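Local coordinates for T9SS C-terminal target domain-containing protein (Bacteroides cellulosilyticus, PDB 5JVK) that is a family 39 glycoside hydrolase of a gut symbiont, probably hydrolysing O-glycosidic bonds in carbohydrates, at residues S335-E340 / G372-D377; L104-C109 / A128-I133; I287-A292 / T314-L319. One frame throughout, in Å; residues are numbered along the deposited sequence.

Contact 1: residues S335-E340 / G372-D377; sequences SVWVTE and GVFWYD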
loop_
_atom_site.group_PDB
_atom_site.type_symbol
_atom_site.label_atom_id
_atom_site.label_comp_id
_atom_site.label_asym_id
_atom_site.label_seq_id
_atom_site.Cartn_x
_atom_site.Cartn_y
_atom_site.Cartn_z
ATOM N N SER A 335 -18.284 6.999 2.421
ATOM C CA SER A 335 -17.181 6.039 2.419
ATOM C C SER A 335 -15.938 6.661 3.065
ATOM O O SER A 335 -15.707 7.867 2.952
ATOM C CB SER A 335 -16.872 5.568 0.995
ATOM O OG SER A 335 -16.656 6.666 0.125
ATOM N N VAL A 336 -15.156 5.834 3.756
ATOM C CA VAL A 336 -13.926 6.272 4.414
ATOM C C VAL A 336 -12.745 5.641 3.690
ATOM O O VAL A 336 -12.619 4.422 3.665
ATOM C CB VAL A 336 -13.906 5.875 5.907
ATOM C CG1 VAL A 336 -12.631 6.365 6.588
ATOM C CG2 VAL A 336 -15.136 6.426 6.612
ATOM N N TRP A 337 -11.883 6.476 3.115
ATOM C CA TRP A 337 -10.742 6.016 2.325
ATOM C C TRP A 337 -9.436 6.278 3.068
ATOM O O TRP A 337 -9.133 7.419 3.395
ATOM C CB TRP A 337 -10.738 6.733 0.977
ATOM C CG TRP A 337 -11.927 6.389 0.142
ATOM C CD1 TRP A 337 -13.194 6.883 0.273
ATOM C CD2 TRP A 337 -11.970 5.461 -0.948
ATOM N NE1 TRP A 337 -14.022 6.323 -0.671
ATOM C CE2 TRP A 337 -13.297 5.448 -1.435
ATOM C CE3 TRP A 337 -11.014 4.643 -1.564
ATOM C CZ2 TRP A 337 -13.693 4.648 -2.511
ATOM C CZ3 TRP A 337 -11.411 3.844 -2.635
ATOM C CH2 TRP A 337 -12.740 3.853 -3.095
ATOM N N VAL A 338 -8.662 5.227 3.333
ATOM C CA VAL A 338 -7.370 5.376 4.010
ATOM C C VAL A 338 -6.313 5.638 2.934
ATOM O O VAL A 338 -5.580 4.738 2.521
ATOM C CB VAL A 338 -7.042 4.145 4.884
ATOM C CG1 VAL A 338 -5.757 4.365 5.675
ATOM C CG2 VAL A 338 -8.212 3.842 5.816
ATOM N N THR A 339 -6.258 6.886 2.479
ATOM C CA THR A 339 -5.471 7.253 1.296
ATOM C C THR A 339 -3.960 7.333 1.531
ATOM O O THR A 339 -3.195 7.356 0.570
ATOM C CB THR A 339 -5.977 8.566 0.659
ATOM O OG1 THR A 339 -5.894 9.639 1.605
ATOM C CG2 THR A 339 -7.418 8.400 0.187
ATOM N N GLU A 340 -3.532 7.381 2.792
ATOM C CA GLU A 340 -2.136 7.104 3.148
ATOM C C GLU A 340 -2.050 6.394 4.495
ATOM O O GLU A 340 -2.671 6.816 5.469
ATOM C CB GLU A 340 -1.290 8.379 3.228
ATOM C CG GLU A 340 -1.083 9.128 1.920
ATOM C CD GLU A 340 -0.135 10.311 2.053
ATOM O OE1 GLU A 340 0.599 10.414 3.065
ATOM O OE2 GLU A 340 -0.132 11.159 1.139
ATOM N N GLY A 372 -10.545 1.131 0.359
ATOM C CA GLY A 372 -9.215 1.402 -0.181
ATOM C C GLY A 372 -8.233 1.882 0.875
ATOM O O GLY A 372 -8.308 3.025 1.328
ATOM N N VAL A 373 -7.317 0.997 1.261
ATOM C CA VAL A 373 -6.236 1.319 2.182
ATOM C C VAL A 373 -4.944 1.382 1.378
ATOM O O VAL A 373 -4.445 0.352 0.918
ATOM C CB VAL A 373 -6.139 0.272 3.310
ATOM C CG1 VAL A 373 -4.948 0.553 4.219
ATOM C CG2 VAL A 373 -7.442 0.246 4.103
ATOM N N PHE A 374 -4.413 2.595 1.220
ATOM C CA PHE A 374 -3.282 2.857 0.330
ATOM C C PHE A 374 -1.970 2.973 1.105
ATOM O O PHE A 374 -1.803 3.888 1.914
ATOM C CB PHE A 374 -3.518 4.139 -0.469
ATOM C CG PHE A 374 -4.628 4.035 -1.473
ATOM C CD1 PHE A 374 -4.349 3.931 -2.832
ATOM C CD2 PHE A 374 -5.960 4.053 -1.064
ATOM C CE1 PHE A 374 -5.374 3.846 -3.761
ATOM C CE2 PHE A 374 -6.989 3.957 -1.988
ATOM C CZ PHE A 374 -6.696 3.858 -3.339
ATOM N N TRP A 375 -1.044 2.051 0.849
ATOM C CA TRP A 375 0.271 2.089 1.476
ATOM C C TRP A 375 1.083 3.262 0.943
ATOM O O TRP A 375 1.181 3.439 -0.274
ATOM C CB TRP A 375 1.042 0.793 1.222
ATOM C CG TRP A 375 2.431 0.812 1.793
ATOM C CD1 TRP A 375 3.575 1.209 1.161
ATOM C CD2 TRP A 375 2.816 0.431 3.117
ATOM N NE1 TRP A 375 4.649 1.095 2.010
ATOM C CE2 TRP A 375 4.211 0.618 3.216
ATOM C CE3 TRP A 375 2.118 -0.057 4.227
ATOM C CZ2 TRP A 375 4.923 0.330 4.381
ATOM C CZ3 TRP A 375 2.826 -0.342 5.386
ATOM C CH2 TRP A 375 4.216 -0.150 5.451
ATOM N N TYR A 376 1.660 4.053 1.850
ATOM C CA TYR A 376 2.630 5.079 1.480
ATOM C C TYR A 376 4.035 4.554 1.787
ATOM O O TYR A 376 4.324 4.281 2.949
ATOM C CB TYR A 376 2.394 6.398 2.225
ATOM C CG TYR A 376 3.253 7.497 1.651
ATOM C CD1 TYR A 376 2.814 8.244 0.561
ATOM C CD2 TYR A 376 4.534 7.747 2.149
ATOM C CE1 TYR A 376 3.612 9.230 0.001
ATOM C CE2 TYR A 376 5.341 8.733 1.597
ATOM C CZ TYR A 376 4.875 9.471 0.523
ATOM O OH TYR A 376 5.662 10.451 -0.033
ATOM N N ASP A 377 4.913 4.376 0.795
ATOM C CA ASP A 377 4.626 4.459 -0.647
ATOM C C ASP A 377 5.341 3.304 -1.358
ATOM O O ASP A 377 5.960 2.462 -0.697
ATOM C CB ASP A 377 5.008 5.842 -1.216
ATOM C CG ASP A 377 6.482 6.201 -1.019
ATOM O OD1 ASP A 377 7.255 5.427 -0.411
ATOM O OD2 ASP A 377 6.866 7.293 -1.483
#
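Gly372 lies against the indole of Trp337, its CA 4.0 Å from Trp337 CE3. A beta carbon here would fall some 2.8 Å from that same CE3, so the missing side chain is what lets the indole come so near. Gly372 O takes a weak, bent hydrogen bond from Val338 N, where the first strand tightens into an inverse gamma turn centred on Val338. Next comes Val373, which pairs with Val338 as a parallel bridge; the two side chains run side by side, with Val373 CG2 4.0 Å from Val338 CB. Both belong to the helix-facing side of the sheet, where Trp316 and Ser364 meet them. The straighter of the two bonds follows: Phe374 N gives its hydrogen to Val338 O at 2.8 Å and 175°. Phe374 turns to the barrel interior, with CG set anti to its carbonyl carbon (chi1 -68°), and this brings CE2 edge to edge with Trp337 CE3 at 4.1 Å; Val338 O sits at the ring's rim, in its plane. Arg132 and Arg134 also touch this ring. Farther on, Tyr376 lies alongside Glu340, pointing the same way, the ring and carboxylate planes 23° apart and Tyr376 CD1 3.9 Å from Glu340 CD. The polar ends go to other residues: Tyr376 OH bonds to His111, Glu340 OE1 to Tyr290, and Glu340 OE2 forms a salt bridge with Arg134. A cis peptide leads into Asp377, whose CB rests over one face of the Tyr376 ring. A glycerol, nearest atoms about 3 Å from the Glu340 side chain, may mark a pocket. These are strands seven and eight of a TIM barrel, joined through helix 350-366, and Glu340 stands where clan GH-A enzymes usually carry their nucleophile, consistent with an active site here.

Contact 2: residues L104-C109 / A128-I133; sequences LDMGVC and AGFTRI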
loop_
_atom_site.group_PDB
_atom_site.type_symbol
_atom_site.label_atom_id
_atom_site.label_comp_id
_atom_site.label_asym_id
_atom_site.label_seq_id
_atom_site.Cartn_x
_atom_site.Cartn_y
_atom_site.Cartn_z
ATOM N N LEU A 104 -9.243 -6.186 -3.389
ATOM C CA LEU A 104 -9.837 -4.966 -3.932
ATOM C C LEU A 104 -9.672 -3.753 -3.012
ATOM O O LEU A 104 -9.909 -2.625 -3.447
ATOM C CB LEU A 104 -11.325 -5.186 -4.230
ATOM C CG LEU A 104 -11.655 -6.274 -5.263
ATOM C CD1 LEU A 104 -13.149 -6.567 -5.287
ATOM C CD2 LEU A 104 -11.171 -5.882 -6.654
ATOM N N ASP A 105 -9.287 -3.989 -1.752
ATOM C CA ASP A 105 -9.015 -2.918 -0.779
ATOM C C ASP A 105 -7.527 -2.564 -0.603
ATOM O O ASP A 105 -7.213 -1.596 0.090
ATOM C CB ASP A 105 -9.664 -3.232 0.587
ATOM C CG ASP A 105 -9.172 -4.538 1.215
ATOM O OD1 ASP A 105 -8.467 -5.328 0.549
ATOM O OD2 ASP A 105 -9.522 -4.787 2.385
ATOM N N MET A 106 -6.624 -3.327 -1.222
ATOM C CA MET A 106 -5.190 -3.023 -1.165
ATOM C C MET A 106 -4.819 -2.003 -2.232
ATOM O O MET A 106 -4.958 -2.274 -3.423
ATOM C CB MET A 106 -4.331 -4.287 -1.341
ATOM C CG MET A 106 -4.190 -5.122 -0.077
ATOM S SD MET A 106 -2.998 -6.474 -0.191
ATOM C CE MET A 106 -1.461 -5.594 -0.472
ATOM N N GLY A 107 -4.347 -0.837 -1.795
ATOM C CA GLY A 107 -3.812 0.189 -2.687
ATOM C C GLY A 107 -2.386 0.541 -2.311
ATOM O O GLY A 107 -1.892 0.110 -1.270
ATOM N N VAL A 108 -1.730 1.331 -3.157
ATOM C CA VAL A 108 -0.380 1.827 -2.876
ATOM C C VAL A 108 -0.158 3.203 -3.514
ATOM O O VAL A 108 -0.585 3.448 -4.639
ATOM C CB VAL A 108 0.700 0.821 -3.346
ATOM C CG1 VAL A 108 0.704 0.660 -4.864
ATOM C CG2 VAL A 108 2.081 1.224 -2.837
ATOM N N CYS A 109 0.505 4.098 -2.782
ATOM C CA CYS A 109 0.825 5.436 -3.289
ATOM C C CYS A 109 2.025 5.350 -4.220
ATOM O O CYS A 109 3.049 4.772 -3.856
ATOM C CB CYS A 109 1.110 6.401 -2.138
ATOM S SG CYS A 109 -0.355 6.751 -1.138
ATOM N N ALA A 128 3.036 -7.327 -6.396
ATOM C CA ALA A 128 2.826 -7.070 -4.963
ATOM C C ALA A 128 1.378 -7.312 -4.511
ATOM O O ALA A 128 1.110 -7.347 -3.307
ATOM C CB ALA A 128 3.248 -5.653 -4.611
ATOM N N GLY A 129 0.452 -7.444 -5.467
ATOM C CA GLY A 129 -0.939 -7.813 -5.192
ATOM C C GLY A 129 -1.926 -6.659 -5.142
ATOM O O GLY A 129 -3.104 -6.875 -4.873
ATOM N N PHE A 130 -1.465 -5.438 -5.414
ATOM C CA PHE A 130 -2.317 -4.253 -5.318
ATOM C C PHE A 130 -3.303 -4.156 -6.485
ATOM O O PHE A 130 -2.977 -4.530 -7.616
ATOM C CB PHE A 130 -1.466 -2.982 -5.266
ATOM C CG PHE A 130 -0.554 -2.906 -4.071
ATOM C CD1 PHE A 130 -1.062 -2.607 -2.807
ATOM C CD2 PHE A 130 0.817 -3.118 -4.206
ATOM C CE1 PHE A 130 -0.224 -2.533 -1.703
ATOM C CE2 PHE A 130 1.661 -3.044 -3.108
ATOM C CZ PHE A 130 1.141 -2.749 -1.853
ATOM N N THR A 131 -4.508 -3.668 -6.189
ATOM C CA THR A 131 -5.539 -3.380 -7.197
ATOM C C THR A 131 -5.878 -1.890 -7.326
ATOM O O THR A 131 -6.729 -1.523 -8.141
ATOM C CB THR A 131 -6.845 -4.118 -6.865
ATOM O OG1 THR A 131 -7.308 -3.703 -5.576
ATOM C CG2 THR A 131 -6.626 -5.617 -6.878
ATOM N N ARG A 132 -5.238 -1.042 -6.518
ATOM C CA ARG A 132 -5.433 0.405 -6.581
ATOM C C ARG A 132 -4.094 1.121 -6.485
ATOM O O ARG A 132 -3.155 0.617 -5.866
ATOM C CB ARG A 132 -6.335 0.878 -5.442
ATOM C CG ARG A 132 -7.742 0.307 -5.464
ATOM C CD ARG A 132 -8.529 0.795 -4.263
ATOM N NE ARG A 132 -9.849 0.173 -4.158
ATOM C CZ ARG A 132 -10.927 0.517 -4.864
ATOM N NH1 ARG A 132 -10.882 1.492 -5.773
ATOM N NH2 ARG A 132 -12.072 -0.130 -4.661
ATOM N N ILE A 133 -4.012 2.294 -7.109
ATOM C CA ILE A 133 -2.867 3.190 -6.937
ATOM C C ILE A 133 -3.344 4.617 -6.709
ATOM O O ILE A 133 -4.406 5.005 -7.191
ATOM C CB ILE A 133 -1.862 3.132 -8.115
ATOM C CG1 ILE A 133 -2.512 3.537 -9.454
ATOM C CG2 ILE A 133 -1.222 1.750 -8.193
ATOM C CD1 ILE A 133 -2.358 5.001 -9.826
#
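Val108 sits squarely over the ring of Phe130, at the start of the TIM barrel, where strand 106-109, helix 118-127 and strand 132-138 form the first beta-alpha-beta unit. Val108 CB lies 3.7 Å from the ring centroid and 4° off the normal, a clear CH-pi contact. The methyl CG1 stays over the same face, nearest Phe130 CD2, and also meets Ile133 CG2 at 4.0 Å. The Met106 and Phe130 side chains cross at about a right angle: the methionine bends at its last torsion (chi3 63°), swinging CE round to 3.5 Å from Phe130 CE1. Replacing Phe130 with an alanine would probably leave Val108 CB and Met106 CE without the ring they pack on, opening a gap between the strand and helix 118-127.

Backbone bonds set these side chains in position. Met106 O accepts Thr131 N at 3.1 Å, and Arg132 N adds a weak second bond to the same oxygen, so the entering chain is gripped twice just after Phe130. One step on, Val108 N donates to Arg132 O. Gly107 lies between them, and a beta carbon there would press against Arg132 CB. Before the ring, Gly129 ends the helix in a Schellman motif with a positive phi.

Farther out, Ile125 of helix 118-127 touches both Val108 and Phe130, and Tyr361 of helix 350-366 packs on Met106 and Phe130. The two segments also meet directly where 104-109 begins: Leu104 CA rests against Thr131 OG1, which bonds to Pro103 O. Arg132 runs extended from CG to NE along the barrel interior, and Arg132 NE hydrogen-bonds to Leu104 O at 2.9 Å, the oxygen tilted 28° from the guanidinium plane.

Contact 3: residues I287-A292 / T314-L319; sequences IHPYMA and TVWPYL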
loop_
_atom_site.group_PDB
_atom_site.type_symbol
_atom_site.label_atom_id
_atom_site.label_comp_id
_atom_site.label_asym_id
_atom_site.label_seq_id
_atom_site.Cartn_x
_atom_site.Cartn_y
_atom_site.Cartn_z
ATOM N N ILE A 287 -8.596 9.726 5.371
ATOM C CA ILE A 287 -7.727 9.906 6.538
ATOM C C ILE A 287 -6.312 9.403 6.241
ATOM O O ILE A 287 -6.124 8.512 5.411
ATOM C CB ILE A 287 -8.277 9.191 7.792
ATOM C CG1 ILE A 287 -8.543 7.703 7.527
ATOM C CG2 ILE A 287 -9.550 9.876 8.269
ATOM C CD1 ILE A 287 -8.558 6.869 8.785
ATOM N N HIS A 288 -5.331 9.978 6.933
ATOM C CA HIS A 288 -3.930 9.562 6.855
ATOM C C HIS A 288 -3.470 9.120 8.252
ATOM O O HIS A 288 -2.645 9.793 8.874
ATOM C CB HIS A 288 -3.057 10.727 6.358
ATOM C CG HIS A 288 -3.204 11.032 4.898
ATOM N ND1 HIS A 288 -2.366 11.908 4.245
ATOM C CD2 HIS A 288 -4.067 10.573 3.960
ATOM C CE1 HIS A 288 -2.718 11.992 2.975
ATOM N NE2 HIS A 288 -3.744 11.188 2.775
ATOM N N PRO A 289 -4.000 7.989 8.759
ATOM C CA PRO A 289 -3.780 7.629 10.163
ATOM C C PRO A 289 -2.408 6.991 10.415
ATOM O O PRO A 289 -2.314 5.796 10.697
ATOM C CB PRO A 289 -4.918 6.639 10.425
ATOM C CG PRO A 289 -5.029 5.907 9.132
ATOM C CD PRO A 289 -4.795 6.954 8.069
ATOM N N TYR A 290 -1.353 7.794 10.319
ATOM C CA TYR A 290 0.008 7.311 10.548
ATOM C C TYR A 290 0.206 6.979 12.026
ATOM O O TYR A 290 -0.046 7.817 12.890
ATOM C CB TYR A 290 1.050 8.348 10.108
ATOM C CG TYR A 290 1.276 8.414 8.613
ATOM C CD1 TYR A 290 2.200 7.574 7.998
ATOM C CD2 TYR A 290 0.587 9.330 7.811
ATOM C CE1 TYR A 290 2.428 7.632 6.631
ATOM C CE2 TYR A 290 0.811 9.395 6.441
ATOM C CZ TYR A 290 1.733 8.541 5.857
ATOM O OH TYR A 290 1.972 8.580 4.503
ATOM N N MET A 291 0.654 5.753 12.299
ATOM C CA MET A 291 0.951 5.292 13.656
ATOM C C MET A 291 2.439 5.001 13.867
ATOM O O MET A 291 2.825 4.502 14.925
ATOM C CB MET A 291 0.142 4.035 13.947
ATOM C CG MET A 291 -1.360 4.246 13.867
ATOM S SD MET A 291 -2.233 2.718 13.507
ATOM C CE MET A 291 -3.825 3.381 13.019
ATOM N N ALA A 292 3.275 5.339 12.883
ATOM C CA ALA A 292 4.703 5.018 12.932
ATOM C C ALA A 292 5.434 5.843 14.006
ATOM O O ALA A 292 5.141 7.030 14.158
ATOM C CB ALA A 292 5.342 5.251 11.572
ATOM N N THR A 314 -9.213 0.271 17.119
ATOM C CA THR A 314 -10.032 1.343 17.687
ATOM C C THR A 314 -10.576 2.272 16.609
ATOM O O THR A 314 -11.765 2.592 16.609
ATOM C CB THR A 314 -9.224 2.184 18.692
ATOM O OG1 THR A 314 -8.704 1.331 19.717
ATOM C CG2 THR A 314 -10.089 3.266 19.330
ATOM N N VAL A 315 -9.700 2.711 15.707
ATOM C CA VAL A 315 -10.050 3.708 14.687
ATOM C C VAL A 315 -11.038 3.175 13.635
ATOM O O VAL A 315 -11.974 3.888 13.261
ATOM C CB VAL A 315 -8.783 4.274 13.992
ATOM C CG1 VAL A 315 -9.139 5.170 12.804
ATOM C CG2 VAL A 315 -7.926 5.046 14.988
ATOM N N TRP A 316 -10.834 1.943 13.165
ATOM C CA TRP A 316 -11.666 1.393 12.082
ATOM C C TRP A 316 -13.154 1.300 12.490
ATOM O O TRP A 316 -14.002 1.848 11.783
ATOM C CB TRP A 316 -11.130 0.044 11.542
ATOM C CG TRP A 316 -10.208 0.128 10.320
ATOM C CD1 TRP A 316 -10.329 -0.593 9.162
ATOM C CD2 TRP A 316 -9.043 0.955 10.149
ATOM N NE1 TRP A 316 -9.323 -0.269 8.287
ATOM C CE2 TRP A 316 -8.517 0.674 8.865
ATOM C CE3 TRP A 316 -8.393 1.902 10.952
ATOM C CZ2 TRP A 316 -7.373 1.308 8.363
ATOM C CZ3 TRP A 316 -7.249 2.535 10.451
ATOM C CH2 TRP A 316 -6.754 2.231 9.167
ATOM N N PRO A 317 -13.473 0.644 13.631
ATOM C CA PRO A 317 -14.869 0.638 14.106
ATOM C C PRO A 317 -15.439 2.010 14.474
ATOM O O PRO A 317 -16.641 2.225 14.319
ATOM C CB PRO A 317 -14.817 -0.247 15.359
ATOM C CG PRO A 317 -13.620 -1.097 15.170
ATOM C CD PRO A 317 -12.624 -0.201 14.492
ATOM N N TYR A 318 -14.590 2.913 14.965
ATOM C CA TYR A 318 -15.021 4.262 15.347
ATOM C C TYR A 318 -15.507 5.084 14.148
ATOM O O TYR A 318 -16.550 5.725 14.230
ATOM C CB TYR A 318 -13.905 5.003 16.104
ATOM C CG TYR A 318 -14.168 6.481 16.338
ATOM C CD1 TYR A 318 -15.100 6.913 17.289
ATOM C CD2 TYR A 318 -13.478 7.448 15.609
ATOM C CE1 TYR A 318 -15.335 8.269 17.500
ATOM C CE2 TYR A 318 -13.704 8.798 15.811
ATOM C CZ TYR A 318 -14.629 9.210 16.754
ATOM O OH TYR A 318 -14.836 10.564 16.935
ATOM N N LEU A 319 -14.762 5.065 13.045
ATOM C CA LEU A 319 -15.158 5.814 11.843
ATOM C C LEU A 319 -16.291 5.138 11.069
ATOM O O LEU A 319 -17.026 5.808 10.340
ATOM C CB LEU A 319 -13.956 6.047 10.927
ATOM C CG LEU A 319 -12.803 6.836 11.548
ATOM C CD1 LEU A 319 -11.677 6.962 10.539
ATOM C CD2 LEU A 319 -13.237 8.209 12.039
#
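The sixth beta/alpha step of the TIM barrel closes here: the end of strand 284-287 and the loop leaving it pack against helix 312-325, apolar side chain against apolar side chain, with no hydrogen bond between the two segments. Ile287 and Leu319 reach toward each other tip to tip, and their CD1 atoms meet at 3.6 Å. Ile287 manages this by holding CG1 between its backbone N and carbonyl carbon (chi1 54°), so that the end of the chain is carried out toward the helix. Val315, one turn before Leu319 on the same helical side, brings CG1 to 4.4 Å from Ile287 CD1; Leu319 N bonds back to Val315 O, the i to i+4 spacing that places both side chains on the side facing Ile287. Val336 of the next strand also touches Leu319.

The second patch is the indole of Trp316. Pro289 crosses it at about a right angle, with Pro289 CG 4.1 Å from Trp316 CH2. Beside it, Met291, nearly extended, brings CE to 4.4 Å from Trp316 CZ3. The indole also packs on Val338, and its NE1 bonds to Ser364 OG, which fixes the polar edge of an otherwise apolar group. Pro317 follows directly; the helix is kinked there because the proline nitrogen makes no bond to the preceding turn.

On the loop side there is an inverse gamma turn centred on Pro289. Pro289 and Met291 face the helix, whereas His288 turns to the barrel interior, its ND1 bonded to Glu223 and its NE2 to Thr339. One loop thus contributes both to the helix packing and to the polar interior. The turn itself is closed by Tyr290 N, which donates to His288 O at 2.8 Å.

How the contacts relate
Contact 1 is the common neighbour: its centre lies 9 Å from that of contact 2 and 10 Å from that of contact 3, while contacts 2 and 3 are 18 Å apart and do not touch. Strand 373-375 meets strand 106-109 and closes the eight-stranded barrel, with Val373 N 2.8 Å from Asp105 O and Cys109 N 2.7 Å from Trp375 O. On the other flank, Ile287 N lies 3.1 Å from Trp337 O, joining contact 3 to strand 335-341. Tyr290 of 287-292 also has its OH 2.7 Å from OE1 of Glu340, the residue near the glycerol, consistent with a part in shaping the surroundings of a probable active-site glutamate.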